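PDB 2YP6: thioredoxin family protein from Streptococcus pneumoniae, which is a surface-exposed lipoprotein thioredoxin (Etrx2) that probably exchanges thiols and disulfides outside the cell, supporting extracellular oxidative stress resistance. Local coordinates for residues K116-F121 with V135-K140; K75-W80 with P122-E127; T154-L157 with K163-K166; M92-K97 with D176-F181; D51-L54 with K60-K63. All blocks are in the same frame, centred on the assembly; numbering follows the deposited sequence.

The five contacts lie along and around the central sheet of a thioredoxin fold. Interactions 1 and 2 share helix 120-127 and meet where Phe-121 CZ lies 3.7 Å from Trp-77 CH2. Interaction 2 also carries Trp-80, which packs against the bound cyclohexyl-propylphosphocholine and directly precedes the disulfide-forming Cys-81. The hairpin of interaction 5 touches interaction 1 through Phe-52 CE1 and Leu-136 CD1, 3.6 Å apart. Interaction 3 lies toward the other edge of the sheet, about 22 Å from interaction 1 between centres, and joins interaction 2 through neighbouring strands. Interaction 4 packs helix 174-182 beside it, Ala-180 CB reaching Leu-157 CD1 at 3.6 Å.

Interaction 1 of 5, residues K116-F121 with V135-K140; sequences KTVEQF and VLYDTK
Phe-121 and Tyr-137 bring helix 120-127 against strand 135-137, the last two elements of a beta-alpha-beta unit of the thioredoxin fold that begins with strand 102-108. The Phe-121 side chain extends with CG anti to the backbone N (chi1 -178°), directing the ring from the helix toward the strand. Its CD2 corner arrives at the edge of the Tyr-137 ring, near that ring's plane, 4.2 Å from Tyr-137 CE1. The next corner, Phe-121 CE2, rests 3.8 Å from CG1 of Val-135, a methyl that approaches the phenylalanine ring obliquely. One aromatic ring thus spans two strand residues whose side chains lie on the same side of the sheet, with Ile-108 of the neighbouring strand also against it.

Tyr-137 reaches outward from the strand with CA lying almost in the plane of its ring (chi2 -8°). Val-118 meets it obliquely, CG1 being 4.3 Å from Tyr-137 CD2, on the exposed side of the contact. The approach to the helix is set by Thr-117. Its OG1 accepts from Gln-120 N at 3.0 Å (149° at the hydrogen), a capping bond, while Phe-121 N donates to Thr-117 O at 2.8 Å, so the turn bearing the phenylalanine is held from two atoms of one residue. The contact itself is apolar in character and largely buried. At its centre the phenolic Tyr-137 OH lies 3.9 Å from Val-118 O and 4.0 Å from Phe-121 CD2, a buried hydroxyl with no polar partner in the model.

Interaction 2 of 5, residues K75-W80 with P122-E127; sequences KFWASW and PQWFQE. With C6W (3-Cyclohexyl-1-Propylphosphocholine), chain E.
The chain carrying Trp-77 and Ser-79 passes the helix that carries Trp-124 and Phe-125 at a distance, the closest pair of CA atoms, those of Ser-79 and Phe-125, being 8.4 Å apart, and side chains bridge the gap. Trp-124 has CG anti to the backbone N (chi1 174°), which carries its indole out from the helix to Ser-79. Ser-79 places its CB over a face of that indole, 3.7 Å from the centroid of the six-membered ring and 17° off the normal, a CH-pi contact. Its hydroxyl turns to Glu-115 instead. The Trp-77 and Trp-124 side chains approach each other from opposite directions, and the indoles meet edge to edge, Trp-77 CH2 standing 4.0 Å from Trp-124 CZ3. Phe-125 crosses Trp-77 at about a right angle and turns its own edge to it, CE1 lying 4.0 Å from Trp-77 CZ2. A bond from Trp-77 NE1 to Thr-106 fixes the rotation of that indole.

Trp-80 points away from the helix. The choline-side carbon C4 of the ligand sits over the centre of its ring, 3.6 Å from Trp-80 CD2, and Ala-78 CB lies against the opposite face, toward its rim. Tryptophan directly before a CxxC disulfide, here Cys-81 to Cys-84, is the hallmark of the thioredoxin active-site loop.

Interaction 3 of 5, residues T154-L157 with K163-K166; sequences TEYL and KIGK
Leu-157 and Lys-166 pair in the antiparallel hairpin of strands 154-158 and 164-169, and the pairing is tightest at Leu-157 O. This carbonyl accepts two amides: Gly-165 N at 2.8 Å (146° at the hydrogen) and Lys-166 N at 3.0 Å, both in the carbonyl plane. With two residues of one strand facing a single residue of the other, the arrangement is a classic beta bulge. Leu-157 N returns a nearly straight bond to Lys-166 O, 2.8 Å long (168°).

The closer side-chain fit is made by Tyr-156 and Ile-164. Ile-164 CD1 approaches the tyrosine ring obliquely, 3.8 Å from Tyr-156 CD2. With CG1 beside the backbone N (chi1 -65°), the isoleucine swings its longer branch back toward the ring. Ile-43 touches both residues, and Tyr-147 meets the Tyr-156 ring edge to face.

Leu-157 and Lys-166 lie on the other face, where Leu-157 is buried under Ala-180 and Phe-181. The loose, partly exposed part here is the lysine chain beyond CB. Its CB is 4.1 Å from Leu-157 CB, before the chain bends at chi2 and leads off past helix 174-182 to a salt bridge with Glu-183. Lys-163, near the turn, points away from the partner strand and pairs with Asp-48. The polar work across the hairpin is therefore done by backbone groups, while both lysines spend their charge outside it; the double use of Leu-157 O keeps both amides of the bulge satisfied despite the extra residue.

Interaction 4 of 5, residues M92-K97 with D176-F181; sequences MELAAK and DAEAAF
A salt bridge between Lys-97 and Glu-178 ties the end of helix 88-96 to helix 174-182. Lys-97 NZ donates to Glu-178 OE2 at 2.8 Å, meeting the oxygen on its syn side but 32° out of the carboxylate plane. The bond is one-sided, since Glu-178 OE1 lies 3.6 Å from the same nitrogen. The two side chains cross at about a right angle: the glutamate runs out extended from its helix, whereas the lysine bends at chi2 (-117°) and again at chi4 (97°) to bring its ammonium group onto the acid.

Beneath the ion pair Leu-94 slides past Glu-178 in the opposite direction. Its CD1 methyl comes within 3.6 Å of Glu-178 OE2 and 3.9 Å of Glu-178 CG, so one branch of the leucine lines the acid from CG to the oxygen. Further in, Leu-94 and Ala-177 both rest on Tyr-73 of strand 71-76, and Phe-181, also on Tyr-73, stacks with Phe-102. The helices thus lie side by side over the sheet with few direct contacts between them. An apolar methyl beside Glu-178 OE2 offers that oxygen no hydrogen bond, so the ammonium group of Lys-97 is its polar partner across the contact; the nearby positive charge would be expected to favour the ionised carboxylate.

Interaction 5 of 5, residues D51-L54 with K60-K63; sequences DFTL and KEVK
Leu-54 O receives Val-62 N at 2.7 Å in the antiparallel hairpin of strands 53-56 and 61-63 at one edge of the thioredoxin-fold sheet. The reverse bond, Leu-54 N to Val-62 O, is 2.9 Å long and almost straight at 175°, making these residues a hydrogen-bonded pair. Thr-53 and Lys-63 form the adjoining non-hydrogen-bonded pair. There the carbonyl of Phe-52 takes a CA-H...O contact from Lys-63, the CA and O being 3.1 Å apart.

The two faces differ. Phe-52 turns its ring edge to Val-62 O and, with Leu-54 and Val-62, packs on Leu-136 of strand 135-137. The other face carries Thr-53, flanked by two charged side chains, those of Glu-61 and Lys-63. Thr-53 and Lys-63 run side by side in the same direction, OG1 of the threonine 3.4 Å from CG of the lysine. The threonine methyl, set anti to the backbone N by the rotation that puts OG1 beside it (chi1 -60°), meets the extended Glu-61, CG2 lying 3.5 Å from Glu-61 CD. Beyond that methyl the charges join: Lys-63 NZ bridges to Glu-61 OE2 at 2.8 Å, approaching from above the carboxylate plane, 42° out of it.

Interaction 1 of 5, residues K116-F121 with V135-K140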
# COMPACT_ATOMS: atom_id res chain seq x y z
N LYS A 116 -12.79 -9.50 3.25
CA LYS A 116 -13.87 -9.08 4.11
C LYS A 116 -14.70 -7.98 3.48
O LYS A 116 -14.22 -7.21 2.65
CB LYS A 116 -13.26 -8.60 5.45
CG LYS A 116 -12.75 -9.79 6.26
CD LYS A 116 -11.99 -9.39 7.51
CE LYS A 116 -11.43 -10.64 8.20
NZ LYS A 116 -12.49 -11.53 8.70
N THR A 117 -15.95 -7.88 3.90
CA THR A 117 -16.81 -6.84 3.38
C THR A 117 -16.36 -5.49 3.91
O THR A 117 -15.63 -5.41 4.90
CB THR A 117 -18.24 -7.03 3.80
OG1 THR A 117 -18.32 -6.98 5.24
CG2 THR A 117 -18.79 -8.36 3.28
N VAL A 118 -16.80 -4.43 3.25
CA VAL A 118 -16.53 -3.07 3.70
C VAL A 118 -17.01 -2.84 5.13
O VAL A 118 -16.42 -2.05 5.85
CB VAL A 118 -17.20 -2.04 2.78
CG1 VAL A 118 -16.61 -2.12 1.38
CG2 VAL A 118 -18.70 -2.24 2.75
N GLU A 119 -18.06 -3.52 5.56
CA GLU A 119 -18.54 -3.36 6.94
C GLU A 119 -17.67 -4.12 7.92
O GLU A 119 -17.42 -3.64 9.03
CB GLU A 119 -19.99 -3.83 7.09
CG GLU A 119 -20.99 -3.04 6.27
CD GLU A 119 -21.16 -3.59 4.86
OE1 GLU A 119 -20.47 -4.58 4.53
OE2 GLU A 119 -21.97 -3.05 4.09
N GLN A 120 -17.21 -5.30 7.53
CA GLN A 120 -16.48 -6.16 8.45
C GLN A 120 -15.00 -5.79 8.55
O GLN A 120 -14.39 -5.98 9.61
CB GLN A 120 -16.61 -7.62 8.04
CG GLN A 120 -18.05 -8.19 8.13
CD GLN A 120 -18.65 -8.19 9.55
OE1 GLN A 120 -18.03 -7.73 10.51
NE2 GLN A 120 -19.88 -8.70 9.66
N PHE A 121 -14.42 -5.29 7.47
CA PHE A 121 -12.97 -5.08 7.46
C PHE A 121 -12.45 -4.15 8.56
O PHE A 121 -11.49 -4.50 9.25
CB PHE A 121 -12.47 -4.60 6.10
CG PHE A 121 -10.98 -4.42 6.07
CD1 PHE A 121 -10.15 -5.50 5.83
CD2 PHE A 121 -10.41 -3.19 6.35
CE1 PHE A 121 -8.78 -5.35 5.86
CE2 PHE A 121 -9.05 -3.04 6.38
CZ PHE A 121 -8.23 -4.12 6.13
N VAL A 135 -5.67 2.55 4.60
CA VAL A 135 -6.15 1.43 3.83
C VAL A 135 -7.14 1.94 2.81
O VAL A 135 -8.16 2.54 3.17
CB VAL A 135 -6.85 0.37 4.70
CG1 VAL A 135 -7.36 -0.78 3.83
CG2 VAL A 135 -5.92 -0.15 5.79
N LEU A 136 -6.83 1.72 1.55
CA LEU A 136 -7.67 2.16 0.45
C LEU A 136 -8.47 0.98 -0.08
O LEU A 136 -7.97 -0.14 -0.17
CB LEU A 136 -6.81 2.74 -0.65
CG LEU A 136 -5.87 3.89 -0.24
CD1 LEU A 136 -5.25 4.46 -1.50
CD2 LEU A 136 -6.57 4.96 0.58
N TYR A 137 -9.71 1.27 -0.46
CA TYR A 137 -10.66 0.24 -0.87
C TYR A 137 -10.76 0.18 -2.37
O TYR A 137 -11.42 1.00 -2.99
CB TYR A 137 -12.04 0.58 -0.33
CG TYR A 137 -12.25 0.35 1.15
CD1 TYR A 137 -11.30 -0.30 1.92
CD2 TYR A 137 -13.42 0.74 1.76
CE1 TYR A 137 -11.51 -0.53 3.29
CE2 TYR A 137 -13.65 0.51 3.11
CZ TYR A 137 -12.70 -0.13 3.87
OH TYR A 137 -12.93 -0.34 5.22
N ASP A 138 -10.16 -0.85 -2.95
CA ASP A 138 -10.24 -1.09 -4.39
C ASP A 138 -11.52 -1.88 -4.68
O ASP A 138 -11.48 -3.06 -5.00
CB ASP A 138 -9.01 -1.87 -4.85
CG ASP A 138 -8.81 -1.81 -6.34
OD1 ASP A 138 -9.27 -0.82 -6.95
OD2 ASP A 138 -8.19 -2.73 -6.89
N THR A 139 -12.65 -1.20 -4.61
CA THR A 139 -13.96 -1.85 -4.70
C THR A 139 -14.32 -2.39 -6.08
O THR A 139 -15.32 -3.11 -6.23
CB THR A 139 -15.07 -0.88 -4.27
OG1 THR A 139 -14.96 0.32 -5.07
CG2 THR A 139 -14.95 -0.56 -2.80
N LYS A 140 -13.50 -2.07 -7.08
CA LYS A 140 -13.72 -2.56 -8.44
C LYS A 140 -12.59 -3.45 -8.90
O LYS A 140 -12.63 -3.95 -10.02
CB LYS A 140 -13.83 -1.38 -9.40
CG LYS A 140 -15.02 -0.48 -9.20
CD LYS A 140 -14.84 0.81 -9.97
CE LYS A 140 -15.81 1.89 -9.51
NZ LYS A 140 -15.62 3.18 -10.24

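Interaction 2 of 5, residues K75-W80 with P122-E127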
# COMPACT_ATOMS: atom_id res chain seq x y z
N LYS A 75 1.42 -0.70 -0.82
CA LYS A 75 1.33 -2.12 -0.52
C LYS A 75 -0.04 -2.67 -0.83
O LYS A 75 -1.05 -2.17 -0.34
CB LYS A 75 1.63 -2.37 0.96
CG LYS A 75 1.62 -3.81 1.37
CD LYS A 75 1.68 -3.93 2.90
CE LYS A 75 1.92 -5.34 3.35
NZ LYS A 75 3.35 -5.75 3.22
N PHE A 76 -0.06 -3.72 -1.64
CA PHE A 76 -1.27 -4.44 -1.95
C PHE A 76 -1.33 -5.67 -1.07
O PHE A 76 -0.36 -6.42 -1.00
CB PHE A 76 -1.30 -4.84 -3.44
CG PHE A 76 -1.44 -3.67 -4.38
CD1 PHE A 76 -0.33 -2.92 -4.75
CD2 PHE A 76 -2.68 -3.30 -4.86
CE1 PHE A 76 -0.45 -1.86 -5.57
CE2 PHE A 76 -2.81 -2.23 -5.69
CZ PHE A 76 -1.69 -1.49 -6.05
N TRP A 77 -2.46 -5.89 -0.42
CA TRP A 77 -2.57 -6.97 0.54
C TRP A 77 -4.01 -7.45 0.73
O TRP A 77 -4.93 -6.95 0.11
CB TRP A 77 -1.96 -6.57 1.87
CG TRP A 77 -2.67 -5.48 2.66
CD1 TRP A 77 -2.78 -4.17 2.33
CD2 TRP A 77 -3.35 -5.64 3.92
NE1 TRP A 77 -3.50 -3.49 3.31
CE2 TRP A 77 -3.84 -4.37 4.30
CE3 TRP A 77 -3.57 -6.73 4.76
CZ2 TRP A 77 -4.56 -4.18 5.48
CZ3 TRP A 77 -4.27 -6.53 5.94
CH2 TRP A 77 -4.75 -5.26 6.29
N ALA A 78 -4.17 -8.46 1.58
CA ALA A 78 -5.50 -8.99 1.91
C ALA A 78 -5.48 -9.55 3.32
O ALA A 78 -4.46 -10.09 3.77
CB ALA A 78 -5.89 -10.07 0.92
N SER A 79 -6.62 -9.44 4.00
CA SER A 79 -6.75 -9.89 5.38
C SER A 79 -6.60 -11.39 5.49
O SER A 79 -6.21 -11.87 6.55
CB SER A 79 -8.10 -9.45 5.97
OG SER A 79 -9.16 -10.20 5.40
N TRP A 80 -6.90 -12.13 4.41
CA TRP A 80 -6.81 -13.60 4.44
C TRP A 80 -5.42 -14.15 4.22
O TRP A 80 -5.20 -15.35 4.35
CB TRP A 80 -7.75 -14.23 3.39
CG TRP A 80 -7.66 -13.66 2.00
CD1 TRP A 80 -8.51 -12.76 1.42
CD2 TRP A 80 -6.66 -13.96 1.00
NE1 TRP A 80 -8.11 -12.49 0.15
CE2 TRP A 80 -6.98 -13.20 -0.14
CE3 TRP A 80 -5.54 -14.80 0.96
CZ2 TRP A 80 -6.22 -13.24 -1.30
CZ3 TRP A 80 -4.79 -14.84 -0.20
CH2 TRP A 80 -5.13 -14.07 -1.31
N PRO A 122 -13.07 -2.98 8.73
CA PRO A 122 -12.52 -2.07 9.73
C PRO A 122 -12.58 -2.62 11.15
O PRO A 122 -11.65 -2.37 11.92
CB PRO A 122 -13.34 -0.78 9.56
CG PRO A 122 -14.46 -1.11 8.65
CD PRO A 122 -14.18 -2.39 7.96
N GLN A 123 -13.62 -3.38 11.47
CA GLN A 123 -13.74 -4.01 12.77
C GLN A 123 -12.59 -4.99 12.98
O GLN A 123 -11.90 -4.97 14.01
CB GLN A 123 -15.11 -4.72 12.90
CG GLN A 123 -15.17 -5.72 14.06
CD GLN A 123 -16.53 -6.42 14.21
OE1 GLN A 123 -17.33 -6.48 13.26
NE2 GLN A 123 -16.79 -6.96 15.39
N TRP A 124 -12.36 -5.84 11.99
CA TRP A 124 -11.26 -6.79 12.04
C TRP A 124 -9.90 -6.08 12.19
O TRP A 124 -9.06 -6.48 12.99
CB TRP A 124 -11.26 -7.65 10.76
CG TRP A 124 -10.09 -8.55 10.68
CD1 TRP A 124 -9.96 -9.77 11.26
CD2 TRP A 124 -8.85 -8.31 10.00
NE1 TRP A 124 -8.73 -10.31 10.98
CE2 TRP A 124 -8.03 -9.43 10.21
CE3 TRP A 124 -8.35 -7.25 9.22
CZ2 TRP A 124 -6.74 -9.52 9.69
CZ3 TRP A 124 -7.09 -7.36 8.70
CH2 TRP A 124 -6.30 -8.49 8.93
N PHE A 125 -9.70 -5.02 11.41
CA PHE A 125 -8.43 -4.29 11.38
C PHE A 125 -8.11 -3.77 12.78
O PHE A 125 -7.01 -3.93 13.30
CB PHE A 125 -8.57 -3.13 10.39
CG PHE A 125 -7.30 -2.39 10.10
CD1 PHE A 125 -6.38 -2.88 9.21
CD2 PHE A 125 -7.07 -1.17 10.69
CE1 PHE A 125 -5.23 -2.17 8.93
CE2 PHE A 125 -5.93 -0.47 10.41
CZ PHE A 125 -5.02 -0.96 9.52
N GLN A 126 -9.12 -3.16 13.40
CA GLN A 126 -8.96 -2.58 14.73
C GLN A 126 -8.71 -3.65 15.79
O GLN A 126 -7.95 -3.42 16.72
CB GLN A 126 -10.19 -1.75 15.08
CG GLN A 126 -10.29 -1.40 16.55
CD GLN A 126 -11.04 -0.11 16.81
OE1 GLN A 126 -11.63 0.48 15.89
NE2 GLN A 126 -11.01 0.36 18.06
N GLU A 127 -9.32 -4.81 15.63
CA GLU A 127 -9.19 -5.91 16.60
C GLU A 127 -7.79 -6.50 16.58
O GLU A 127 -7.35 -7.09 17.56
CB GLU A 127 -10.16 -7.04 16.26
CG GLU A 127 -11.59 -6.88 16.72
CD GLU A 127 -12.51 -7.91 16.06
OE1 GLU A 127 -12.03 -9.00 15.69
OE2 GLU A 127 -13.71 -7.61 15.91
C2 C6W E . -8.02 -17.94 0.27
C3 C6W E . -9.85 -16.19 -0.50
C1 C6W E . -9.58 -18.40 -1.46
C4 C6W E . -8.01 -16.54 -1.11
C5 C6W E . -7.46 -17.04 -2.46
C10 C6W E . -6.50 -10.88 -5.10
CAI C6W E . -7.77 -11.49 -7.14
C13 C6W E . -8.41 -10.11 -7.12
C6 C6W E . -7.41 -15.48 -6.35
C7 C6W E . -7.09 -14.26 -5.47
C9 C6W E . -6.86 -11.85 -6.17
O3 C6W E . -7.48 -18.98 -4.77
P C6W E . -8.03 -17.58 -4.93
O4 C6W E . -9.26 -17.86 -5.72
O1 C6W E . -8.38 -16.94 -3.51
N C6W E . -9.06 -17.41 -0.54
O2 C6W E . -6.99 -16.67 -5.72
C8 C6W E . -6.23 -13.23 -6.22
C12 C6W E . -8.08 -9.21 -6.12
C11 C6W E . -7.09 -9.60 -5.07

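Interaction 3 of 5, residues T154-L157 with K163-K166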
# COMPACT_ATOMS: atom_id res chain seq x y z
N THR A 154 2.45 -7.39 -2.20
CA THR A 154 3.39 -6.81 -3.15
C THR A 154 3.50 -5.32 -2.82
O THR A 154 2.48 -4.66 -2.53
CB THR A 154 2.92 -6.95 -4.60
OG1 THR A 154 2.90 -8.32 -4.98
CG2 THR A 154 3.85 -6.21 -5.55
N GLU A 155 4.74 -4.80 -2.80
CA GLU A 155 4.96 -3.39 -2.58
C GLU A 155 5.58 -2.77 -3.82
O GLU A 155 6.49 -3.34 -4.43
CB GLU A 155 5.92 -3.17 -1.41
CG GLU A 155 5.45 -3.69 -0.05
CD GLU A 155 5.62 -5.18 0.08
OE1 GLU A 155 6.69 -5.71 -0.33
OE2 GLU A 155 4.67 -5.83 0.56
N TYR A 156 5.05 -1.60 -4.19
CA TYR A 156 5.65 -0.72 -5.19
C TYR A 156 6.19 0.47 -4.45
O TYR A 156 5.49 1.10 -3.67
CB TYR A 156 4.59 -0.26 -6.20
CG TYR A 156 4.17 -1.36 -7.12
CD1 TYR A 156 3.24 -2.31 -6.73
CD2 TYR A 156 4.73 -1.47 -8.39
CE1 TYR A 156 2.87 -3.32 -7.58
CE2 TYR A 156 4.36 -2.49 -9.23
CZ TYR A 156 3.44 -3.43 -8.81
OH TYR A 156 3.06 -4.45 -9.66
N LEU A 157 7.48 0.75 -4.66
CA LEU A 157 8.11 1.93 -4.08
C LEU A 157 8.25 2.94 -5.22
O LEU A 157 9.01 2.73 -6.17
CB LEU A 157 9.46 1.54 -3.47
CG LEU A 157 9.48 0.38 -2.48
CD1 LEU A 157 10.83 0.29 -1.77
CD2 LEU A 157 8.34 0.49 -1.49
N LYS A 163 7.28 7.75 -10.70
CA LYS A 163 7.73 6.56 -11.42
C LYS A 163 7.95 5.40 -10.48
O LYS A 163 8.43 5.58 -9.36
CB LYS A 163 9.08 6.79 -12.12
CG LYS A 163 9.21 8.07 -12.85
CD LYS A 163 8.27 8.18 -13.96
CE LYS A 163 8.71 9.33 -14.84
NZ LYS A 163 7.88 9.40 -16.05
N ILE A 164 7.65 4.19 -10.94
CA ILE A 164 7.98 3.02 -10.15
C ILE A 164 9.51 2.94 -9.99
O ILE A 164 10.25 2.88 -10.98
CB ILE A 164 7.41 1.74 -10.77
CG1 ILE A 164 5.88 1.80 -10.74
CG2 ILE A 164 7.93 0.52 -9.99
CD1 ILE A 164 5.21 0.63 -11.47
N GLY A 165 9.97 2.96 -8.75
CA GLY A 165 11.40 2.82 -8.46
C GLY A 165 11.81 1.41 -8.13
O GLY A 165 12.80 0.91 -8.66
N LYS A 166 11.05 0.75 -7.26
CA LYS A 166 11.29 -0.65 -6.93
C LYS A 166 9.98 -1.40 -6.80
O LYS A 166 8.96 -0.78 -6.54
CB LYS A 166 12.04 -0.81 -5.60
CG LYS A 166 13.43 -0.21 -5.60
CD LYS A 166 14.45 -1.15 -4.97
CE LYS A 166 15.82 -0.50 -4.86
NZ LYS A 166 16.81 -1.46 -4.35

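Interaction 4 of 5, residues M92-K97 with D176-F181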
# COMPACT_ATOMS: atom_id res chain seq x y z
N MET A 92 3.51 -0.48 10.60
CA MET A 92 3.23 0.52 11.65
C MET A 92 4.49 1.11 12.25
O MET A 92 4.53 2.33 12.51
CB MET A 92 2.31 -0.04 12.73
CG MET A 92 0.95 -0.40 12.17
SD MET A 92 -0.06 -1.32 13.34
CE MET A 92 -0.03 -0.24 14.75
N GLU A 93 5.52 0.29 12.50
CA GLU A 93 6.82 0.83 12.91
C GLU A 93 7.33 1.91 11.95
O GLU A 93 7.84 2.97 12.37
CB GLU A 93 7.91 -0.26 12.95
CG GLU A 93 7.88 -1.14 14.17
CD GLU A 93 8.90 -2.26 14.11
OE1 GLU A 93 9.10 -2.89 13.04
OE2 GLU A 93 9.51 -2.53 15.14
N LEU A 94 7.24 1.60 10.67
CA LEU A 94 7.71 2.52 9.65
C LEU A 94 6.88 3.79 9.67
O LEU A 94 7.43 4.90 9.60
CB LEU A 94 7.66 1.85 8.28
CG LEU A 94 8.45 2.52 7.16
CD1 LEU A 94 9.92 2.58 7.52
CD2 LEU A 94 8.24 1.76 5.89
N ALA A 95 5.56 3.65 9.79
CA ALA A 95 4.69 4.82 9.78
C ALA A 95 4.97 5.75 10.96
O ALA A 95 4.80 6.97 10.85
CB ALA A 95 3.24 4.42 9.75
N ALA A 96 5.45 5.19 12.06
CA ALA A 96 5.71 5.95 13.27
C ALA A 96 6.99 6.77 13.20
O ALA A 96 7.21 7.64 14.03
CB ALA A 96 5.77 5.00 14.47
N LYS A 97 7.86 6.47 12.24
CA LYS A 97 9.14 7.18 12.12
C LYS A 97 8.87 8.60 11.62
O LYS A 97 8.10 8.80 10.68
CB LYS A 97 10.09 6.49 11.14
CG LYS A 97 10.41 5.03 11.44
CD LYS A 97 11.86 4.81 11.72
CE LYS A 97 12.14 3.34 12.03
NZ LYS A 97 12.61 2.61 10.83
N ASP A 176 15.31 -2.29 4.32
CA ASP A 176 15.44 -2.38 2.87
C ASP A 176 14.59 -1.30 2.20
O ASP A 176 15.02 -0.71 1.21
CB ASP A 176 15.05 -3.76 2.37
CG ASP A 176 16.13 -4.79 2.61
OD1 ASP A 176 17.25 -4.41 3.00
OD2 ASP A 176 15.86 -5.99 2.40
N ALA A 177 13.39 -1.03 2.72
CA ALA A 177 12.54 0.01 2.13
C ALA A 177 13.18 1.40 2.24
O ALA A 177 13.17 2.18 1.27
CB ALA A 177 11.12 0.02 2.76
N GLU A 178 13.70 1.70 3.42
CA GLU A 178 14.34 2.99 3.68
C GLU A 178 15.53 3.17 2.76
O GLU A 178 15.70 4.23 2.16
CB GLU A 178 14.76 3.10 5.16
CG GLU A 178 13.54 3.24 6.09
CD GLU A 178 13.84 3.10 7.58
OE1 GLU A 178 14.71 2.30 7.98
OE2 GLU A 178 13.20 3.81 8.37
N ALA A 179 16.36 2.13 2.66
CA ALA A 179 17.52 2.16 1.79
C ALA A 179 17.10 2.40 0.33
O ALA A 179 17.71 3.21 -0.39
CB ALA A 179 18.33 0.86 1.92
N ALA A 180 16.02 1.73 -0.09
CA ALA A 180 15.52 1.84 -1.46
C ALA A 180 15.10 3.27 -1.75
O ALA A 180 15.44 3.83 -2.79
CB ALA A 180 14.34 0.87 -1.68
N PHE A 181 14.33 3.87 -0.85
CA PHE A 181 13.88 5.23 -1.07
C PHE A 181 15.05 6.23 -1.15
O PHE A 181 14.99 7.24 -1.88
CB PHE A 181 12.88 5.63 0.00
CG PHE A 181 11.51 5.08 -0.21
CD1 PHE A 181 10.82 5.27 -1.40
CD2 PHE A 181 10.86 4.38 0.81
CE1 PHE A 181 9.54 4.79 -1.58
CE2 PHE A 181 9.59 3.90 0.65
CZ PHE A 181 8.92 4.10 -0.55

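Interaction 5 of 5, residues D51-L54 with K60-K63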
# COMPACT_ATOMS: atom_id res chain seq x y z
N ASP A 51 -2.31 5.86 -12.13
CA ASP A 51 -3.13 6.67 -11.27
C ASP A 51 -4.29 5.87 -10.68
O ASP A 51 -4.74 4.90 -11.28
CB ASP A 51 -3.70 7.84 -12.04
CG ASP A 51 -2.72 8.96 -12.21
OD1 ASP A 51 -2.51 9.69 -11.22
OD2 ASP A 51 -2.17 9.09 -13.32
N PHE A 52 -4.75 6.32 -9.53
CA PHE A 52 -5.96 5.80 -8.93
C PHE A 52 -6.64 6.82 -8.05
O PHE A 52 -6.02 7.79 -7.55
CB PHE A 52 -5.69 4.49 -8.17
CG PHE A 52 -4.67 4.61 -7.08
CD1 PHE A 52 -4.99 5.17 -5.85
CD2 PHE A 52 -3.38 4.15 -7.28
CE1 PHE A 52 -4.03 5.29 -4.82
CE2 PHE A 52 -2.41 4.26 -6.26
CZ PHE A 52 -2.74 4.82 -5.05
N THR A 53 -7.95 6.63 -7.90
CA THR A 53 -8.81 7.42 -7.03
C THR A 53 -9.65 6.43 -6.23
O THR A 53 -10.51 5.74 -6.79
CB THR A 53 -9.70 8.39 -7.83
OG1 THR A 53 -8.87 9.27 -8.59
CG2 THR A 53 -10.58 9.22 -6.91
N LEU A 54 -9.38 6.35 -4.93
CA LEU A 54 -10.06 5.38 -4.06
C LEU A 54 -10.54 5.99 -2.73
O LEU A 54 -9.91 6.92 -2.22
CB LEU A 54 -9.08 4.26 -3.73
CG LEU A 54 -8.52 3.49 -4.91
CD1 LEU A 54 -7.39 2.56 -4.43
CD2 LEU A 54 -9.64 2.75 -5.65
N LYS A 60 -12.34 8.93 3.16
CA LYS A 60 -11.72 10.06 2.47
C LYS A 60 -11.32 9.61 1.07
O LYS A 60 -10.87 8.50 0.88
CB LYS A 60 -10.48 10.49 3.27
CG LYS A 60 -9.78 11.77 2.80
CD LYS A 60 -10.65 13.01 3.03
CE LYS A 60 -9.85 14.32 2.93
NZ LYS A 60 -9.03 14.38 1.68
N GLU A 61 -11.49 10.47 0.09
CA GLU A 61 -11.01 10.14 -1.24
C GLU A 61 -9.51 10.38 -1.33
O GLU A 61 -9.01 11.46 -0.99
CB GLU A 61 -11.73 10.97 -2.28
CG GLU A 61 -11.18 10.83 -3.68
CD GLU A 61 -12.05 11.52 -4.69
OE1 GLU A 61 -13.10 10.94 -5.06
OE2 GLU A 61 -11.71 12.65 -5.09
N VAL A 62 -8.79 9.36 -1.79
CA VAL A 62 -7.34 9.43 -1.91
C VAL A 62 -6.89 9.13 -3.33
O VAL A 62 -7.30 8.13 -3.91
CB VAL A 62 -6.68 8.40 -0.97
CG1 VAL A 62 -5.17 8.47 -1.09
CG2 VAL A 62 -7.15 8.62 0.48
N LYS A 63 -6.04 9.98 -3.89
CA LYS A 63 -5.56 9.81 -5.26
C LYS A 63 -4.06 9.67 -5.21
O LYS A 63 -3.43 10.35 -4.44
CB LYS A 63 -5.86 11.06 -6.10
CG LYS A 63 -7.32 11.34 -6.35
CD LYS A 63 -7.45 12.62 -7.15
CE LYS A 63 -8.84 12.83 -7.70
NZ LYS A 63 -9.68 13.63 -6.76